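Local coordinates for antifreeze protein (Uncultured bacterium, PDB 6EIO) that probably binds ice crystals through faces of its beta-solenoid and so limits their growth, as an antifreeze protein from a bacterium of an Antarctic consortium, at residues A[144-149]-A[173-178]; A[26-31]-A[95-100]. One frame throughout, in Å; residues are numbered along the deposited sequence. Where two conformers were deposited one is given.

Contact 1. Residues A[144-149]-A[173-178]; sequences SAIFVI and NIYWQV
Phe147 and Ile149 pair in parallel with strand 174-178, on successive coils of the beta-solenoid that ice-binding proteins of this family share. Each reaches the other strand through both its amide and its carbonyl. Phe147 N gives its hydrogen to Asn173 O at 2.9 Å while Phe147 O takes that of Tyr175 N; two residues on, Ile149 N bonds to Tyr175 O and Ile149 O receives Gln177 N at 2.8 Å. Val148 turns its backbone the other way, to Gly120 and Tyr122, and Trp176 pairs with Thr193, which carries the bonding on to the coils beyond. Beside the first of these bonds, the Asn173 amide adds a side-chain bond: ND2 donates to Ala145 O at 3.1 Å, in its own amide plane but from above the carbonyl plane, while OD1 is taken by His235, a residue of the C-terminal tag. Ile146 CD1 lies 3.7 Å from Asn173 CG, the two side chains crossing at about a right angle. On the face that carries Phe147, Ile149 and Trp176, the indole NE1 is satisfied by Lys191 O. With CG1 beside the backbone N (chi1 -59°), Ile149 runs alongside the indole; in one of its two conformers CD1 sits over the six-membered ring of Trp176, displaced toward the rim, 3.9 Å from the centroid.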
loop_
_atom_site.group_PDB
_atom_site.type_symbol
_atom_site.label_atom_id
_atom_site.label_comp_id
_atom_site.label_asym_id
_atom_site.label_seq_id
_atom_site.Cartn_x
_atom_site.Cartn_y
_atom_site.Cartn_z
ATOM N N SER A 144 -2.816 2.201 -18.044
ATOM C CA SER A 144 -3.996 2.587 -17.273
ATOM C C SER A 144 -4.575 1.442 -16.451
ATOM O O SER A 144 -5.493 1.668 -15.665
ATOM C CB SER A 144 -5.094 3.159 -18.189
ATOM O OG SER A 144 -5.793 2.132 -18.875
ATOM N N ALA A 145 -4.058 0.236 -16.607
ATOM C CA ALA A 145 -4.584 -0.923 -15.899
ATOM C C ALA A 145 -4.569 -0.730 -14.387
ATOM O O ALA A 145 -3.591 -0.250 -13.814
ATOM C CB ALA A 145 -3.732 -2.143 -16.227
ATOM N N ILE A 146 -5.630 -1.208 -13.744
ATOM C CA ILE A 146 -5.799 -1.153 -12.299
ATOM C C ILE A 146 -5.772 -2.568 -11.720
ATOM O O ILE A 146 -6.325 -3.513 -12.303
ATOM C CB ILE A 146 -7.125 -0.443 -11.935
ATOM C CG1 ILE A 146 -7.143 1.009 -12.433
ATOM C CG2 ILE A 146 -7.417 -0.526 -10.439
ATOM C CD1 ILE A 146 -6.176 1.927 -11.742
ATOM N N PHE A 147 -5.125 -2.695 -10.556
ATOM C CA PHE A 147 -5.000 -3.946 -9.823
ATOM C C PHE A 147 -5.472 -3.700 -8.397
ATOM O O PHE A 147 -4.911 -2.842 -7.711
ATOM C CB PHE A 147 -3.537 -4.417 -9.790
ATOM C CG PHE A 147 -2.813 -4.435 -11.121
ATOM C CD1 PHE A 147 -2.297 -3.259 -11.661
ATOM C CD2 PHE A 147 -2.575 -5.637 -11.796
ATOM C CE1 PHE A 147 -1.559 -3.287 -12.842
ATOM C CE2 PHE A 147 -1.827 -5.656 -12.955
ATOM C CZ PHE A 147 -1.333 -4.480 -13.484
ATOM N N VAL A 148 -6.486 -4.456 -7.955
ATOM C CA VAL A 148 -7.036 -4.317 -6.607
ATOM C C VAL A 148 -6.946 -5.672 -5.919
ATOM O O VAL A 148 -7.447 -6.669 -6.456
ATOM C CB VAL A 148 -8.497 -3.842 -6.636
ATOM C CG1 VAL A 148 -9.075 -3.776 -5.221
ATOM C CG2 VAL A 148 -8.613 -2.496 -7.347
ATOM N N ILE A 149 -6.337 -5.700 -4.728
ATOM C CA ILE A 149 -6.189 -6.937 -3.969
ATOM C C ILE A 149 -6.841 -6.764 -2.610
ATOM O O ILE A 149 -6.474 -5.874 -1.835
ATOM C CB ILE A 149 -4.728 -7.362 -3.814
ATOM C CG1 ILE A 149 -4.094 -7.553 -5.182
ATOM C CG2 ILE A 149 -4.666 -8.666 -3.029
ATOM C CD1 ILE A 149 -2.605 -7.718 -5.128
ATOM N N ASN A 173 -1.406 2.517 -9.545
ATOM C CA ASN A 173 -2.584 1.800 -10.006
ATOM C C ASN A 173 -2.756 0.457 -9.309
ATOM O O ASN A 173 -3.585 -0.355 -9.744
ATOM C CB ASN A 173 -2.488 1.600 -11.521
ATOM C CG ASN A 173 -2.677 2.889 -12.311
ATOM O OD1 ASN A 173 -2.568 3.998 -11.787
ATOM N ND2 ASN A 173 -2.963 2.731 -13.591
ATOM N N ILE A 174 -2.008 0.231 -8.226
ATOM C CA ILE A 174 -2.023 -1.006 -7.460
ATOM C C ILE A 174 -2.494 -0.671 -6.044
ATOM O O ILE A 174 -1.945 0.236 -5.407
ATOM C CB ILE A 174 -0.623 -1.650 -7.421
ATOM C CG1 ILE A 174 -0.151 -2.010 -8.830
ATOM C CG2 ILE A 174 -0.622 -2.875 -6.493
ATOM C CD1 ILE A 174 1.328 -2.331 -8.898
ATOM N N TYR A 175 -3.483 -1.418 -5.557
ATOM C CA TYR A 175 -4.074 -1.174 -4.250
ATOM C C TYR A 175 -4.163 -2.481 -3.481
ATOM O O TYR A 175 -4.641 -3.494 -4.016
ATOM C CB TYR A 175 -5.470 -0.612 -4.406
ATOM C CG TYR A 175 -5.564 0.617 -5.271
ATOM C CD1 TYR A 175 -5.750 0.496 -6.639
ATOM C CD2 TYR A 175 -5.491 1.890 -4.726
ATOM C CE1 TYR A 175 -5.892 1.600 -7.440
ATOM C CE2 TYR A 175 -5.624 3.010 -5.520
ATOM C CZ TYR A 175 -5.854 2.850 -6.886
ATOM O OH TYR A 175 -6.072 3.917 -7.723
ATOM N N TRP A 176 -3.760 -2.434 -2.215
ATOM C CA TRP A 176 -3.793 -3.566 -1.300
ATOM C C TRP A 176 -4.700 -3.173 -0.134
ATOM O O TRP A 176 -4.334 -2.303 0.663
ATOM C CB TRP A 176 -2.399 -3.887 -0.750
ATOM C CG TRP A 176 -1.291 -3.998 -1.744
ATOM C CD1 TRP A 176 -0.578 -2.964 -2.294
ATOM C CD2 TRP A 176 -0.683 -5.204 -2.256
ATOM N NE1 TRP A 176 0.394 -3.440 -3.135
ATOM C CE2 TRP A 176 0.362 -4.807 -3.119
ATOM C CE3 TRP A 176 -0.897 -6.573 -2.046
ATOM C CZ2 TRP A 176 1.188 -5.728 -3.756
ATOM C CZ3 TRP A 176 -0.075 -7.488 -2.696
ATOM C CH2 TRP A 176 0.946 -7.062 -3.541
ATOM N N GLN A 177 -5.868 -3.805 -0.031
ATOM C CA GLN A 177 -6.790 -3.569 1.067
ATOM C C GLN A 177 -6.557 -4.673 2.098
ATOM O O GLN A 177 -6.736 -5.858 1.796
ATOM C CB GLN A 177 -8.231 -3.576 0.530
ATOM C CG GLN A 177 -9.283 -3.459 1.623
ATOM C CD GLN A 177 -9.707 -4.791 2.194
ATOM O OE1 GLN A 177 -9.932 -5.763 1.458
ATOM N NE2 GLN A 177 -9.805 -4.851 3.518
ATOM N N VAL A 178 -6.134 -4.277 3.297
ATOM C CA VAL A 178 -5.662 -5.204 4.312
ATOM C C VAL A 178 -6.601 -5.114 5.514
ATOM O O VAL A 178 -6.694 -4.067 6.168
ATOM C CB VAL A 178 -4.212 -4.879 4.699
ATOM C CG1 VAL A 178 -3.737 -5.790 5.834
ATOM C CG2 VAL A 178 -3.293 -4.972 3.494
#

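Contact 2. Residues A[26-31]-A[95-100]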
loop_
_atom_site.group_PDB
_atom_site.type_symbol
_atom_site.label_atom_id
_atom_site.label_comp_id
_atom_site.label_asym_id
_atom_site.label_seq_id
_atom_site.Cartn_x
_atom_site.Cartn_y
_atom_site.Cartn_z
ATOM N N THR A 26 -12.061 0.320 -11.938
ATOM C CA THR A 26 -11.812 1.747 -11.891
ATOM C C THR A 26 -10.763 2.037 -10.816
ATOM O O THR A 26 -10.561 1.245 -9.886
ATOM C CB THR A 26 -13.095 2.507 -11.550
ATOM O OG1 THR A 26 -13.551 2.082 -10.265
ATOM C CG2 THR A 26 -14.181 2.274 -12.598
ATOM N N PRO A 27 -10.094 3.181 -10.900
ATOM C CA PRO A 27 -9.217 3.575 -9.802
ATOM C C PRO A 27 -10.013 3.687 -8.511
ATOM O O PRO A 27 -11.231 3.877 -8.508
ATOM C CB PRO A 27 -8.672 4.940 -10.251
ATOM C CG PRO A 27 -8.857 4.955 -11.737
ATOM C CD PRO A 27 -10.110 4.180 -11.978
ATOM N N ILE A 28 -9.303 3.554 -7.399
ATOM C CA ILE A 28 -9.872 3.781 -6.073
ATOM C C ILE A 28 -9.534 5.210 -5.664
ATOM O O ILE A 28 -8.364 5.544 -5.438
ATOM C CB ILE A 28 -9.346 2.773 -5.051
ATOM C CG1 ILE A 28 -9.818 1.382 -5.455
ATOM C CG2 ILE A 28 -9.825 3.127 -3.632
ATOM C CD1 ILE A 28 -9.173 0.284 -4.679
ATOM N N THR A 29 -10.545 6.065 -5.564
ATOM C CA THR A 29 -10.346 7.446 -5.142
ATOM C C THR A 29 -9.788 7.472 -3.725
ATOM O O THR A 29 -10.412 6.906 -2.819
ATOM C CB THR A 29 -11.720 8.133 -5.167
ATOM O OG1 THR A 29 -12.182 8.224 -6.513
ATOM C CG2 THR A 29 -11.644 9.529 -4.592
ATOM N N LEU A 30 -8.659 8.150 -3.528
ATOM C CA LEU A 30 -8.051 8.329 -2.218
ATOM C C LEU A 30 -8.346 9.695 -1.625
ATOM O O LEU A 30 -7.983 9.955 -0.471
ATOM C CB LEU A 30 -6.532 8.132 -2.300
ATOM C CG LEU A 30 -6.091 6.777 -2.843
ATOM C CD1 LEU A 30 -4.569 6.753 -2.946
ATOM C CD2 LEU A 30 -6.597 5.600 -2.016
ATOM N N GLY A 31 -8.994 10.567 -2.382
ATOM C CA GLY A 31 -9.346 11.857 -1.838
ATOM C C GLY A 31 -8.132 12.605 -1.313
ATOM O O GLY A 31 -7.074 12.692 -1.959
ATOM N N ASN A 95 -13.326 1.029 2.253
ATOM C CA ASN A 95 -14.631 0.405 2.073
ATOM C C ASN A 95 -14.920 0.167 0.593
ATOM O O ASN A 95 -15.503 -0.867 0.230
ATOM C CB ASN A 95 -15.720 1.269 2.708
ATOM C CG ASN A 95 -15.687 1.297 4.225
ATOM O OD1 ASN A 95 -16.187 2.271 4.841
ATOM N ND2 ASN A 95 -15.166 0.269 4.841
ATOM N N ASP A 96 -14.533 1.108 -0.272
ATOM C CA ASP A 96 -14.678 0.934 -1.716
ATOM C C ASP A 96 -13.917 -0.306 -2.167
ATOM O O ASP A 96 -14.468 -1.218 -2.794
ATOM C CB ASP A 96 -14.152 2.228 -2.382
ATOM C CG ASP A 96 -14.099 2.198 -3.900
ATOM O OD1 ASP A 96 -14.713 1.321 -4.519
ATOM O OD2 ASP A 96 -13.394 3.064 -4.464
ATOM N N ALA A 97 -12.642 -0.367 -1.808
ATOM C CA ALA A 97 -11.808 -1.502 -2.189
ATOM C C ALA A 97 -12.404 -2.812 -1.707
ATOM O O ALA A 97 -12.459 -3.785 -2.462
ATOM C CB ALA A 97 -10.402 -1.312 -1.619
ATOM N N ALA A 98 -12.842 -2.859 -0.445
ATOM C CA ALA A 98 -13.317 -4.105 0.148
ATOM C C ALA A 98 -14.643 -4.562 -0.448
ATOM O O ALA A 98 -14.954 -5.758 -0.409
ATOM C CB ALA A 98 -13.465 -3.932 1.658
ATOM N N ALA A 99 -15.454 -3.639 -0.960
ATOM C CA ALA A 99 -16.780 -3.973 -1.453
ATOM C C ALA A 99 -16.784 -4.405 -2.904
ATOM O O ALA A 99 -17.799 -4.927 -3.373
ATOM C CB ALA A 99 -17.712 -2.771 -1.306
ATOM N N ARG A 100 -15.700 -4.206 -3.637
ATOM C CA ARG A 100 -15.737 -4.518 -5.055
ATOM C C ARG A 100 -15.957 -6.003 -5.285
ATOM O O ARG A 100 -15.404 -6.843 -4.575
ATOM C CB ARG A 100 -14.467 -4.056 -5.727
ATOM C CG ARG A 100 -14.442 -2.571 -5.696
ATOM C CD ARG A 100 -13.270 -2.024 -6.370
ATOM N NE ARG A 100 -13.339 -0.568 -6.374
ATOM C CZ ARG A 100 -12.783 0.182 -7.313
ATOM N NH1 ARG A 100 -12.126 -0.391 -8.314
ATOM N NH2 ARG A 100 -12.832 1.508 -7.232
HETATM O O HOH W 1 -13.232 5.092 -6.305
HETATM O O HOH W 2 -12.821 5.323 -2.834
#
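Asp96 OD2 is gripped by three donors: Arg100 NH2 at 3.2 Å, on the syn side of the carboxylate, and two waters. One water, 2.7 Å from Asp96 OD2, also donates to Pro27 O and accepts from Thr29 N; the other links OD2 to Thr29 O. The carboxylate is thus joined to the backbone of 26-31 through water, whereas Arg100 bonds to it directly, connecting the N-terminal loop to the long helix that runs along the beta-solenoid in this family. Arg100 NH1 donates to Thr26 O at 2.8 Å and NH2 to Pro27 O at 3.1 Å, both acceptors lying close to the guanidinium plane. NE completes a side-on, two-nitrogen salt bridge by meeting Asp96 OD1 at 3.0 Å, and NH1 also bonds to Gln25. The chain is extended from CG to NE (chi2 -178°, chi3 177°), which carries the flat group from the backbone of Arg100 out to the loop. Ile28 CG1 lies over one guanidinium face, toward its rim, 3.5 Å from Arg100 NH2, and its CD1 packs on Ala97 CB at 3.7 Å. A leucine in place of Arg100 would probably leave Asp96 without its counter-charge and the carbonyls of Thr26 and Pro27 without these donors. The polar hold on the loop therefore runs through its backbone, by a guanidinium turned and charge-balanced by Asp96, while Ile28 supplies the apolar part.

Overall arrangement
Contact 1 is buried and joins successive coils of the solenoid by regular backbone bonding and apolar packing; contact 2, partly buried and farther from the chain's centre, ties the loop before strand 36-40 to the end region of helix 81-99 through arginine donors and bridging waters, the arginine itself held by a salt bridge inside 95-100. No strand or helix is common to both, yet they touch, their centres about 9 Å apart. Tyr175, on the face of strand 174-178 turned to the loop, makes a probable, weak hydrogen bond between its OH and Ile28 N and packs on Pro27 CB, while Gln177 CB meets Ala97 CB. Loop and helix thus lie together against this flank of the beta core.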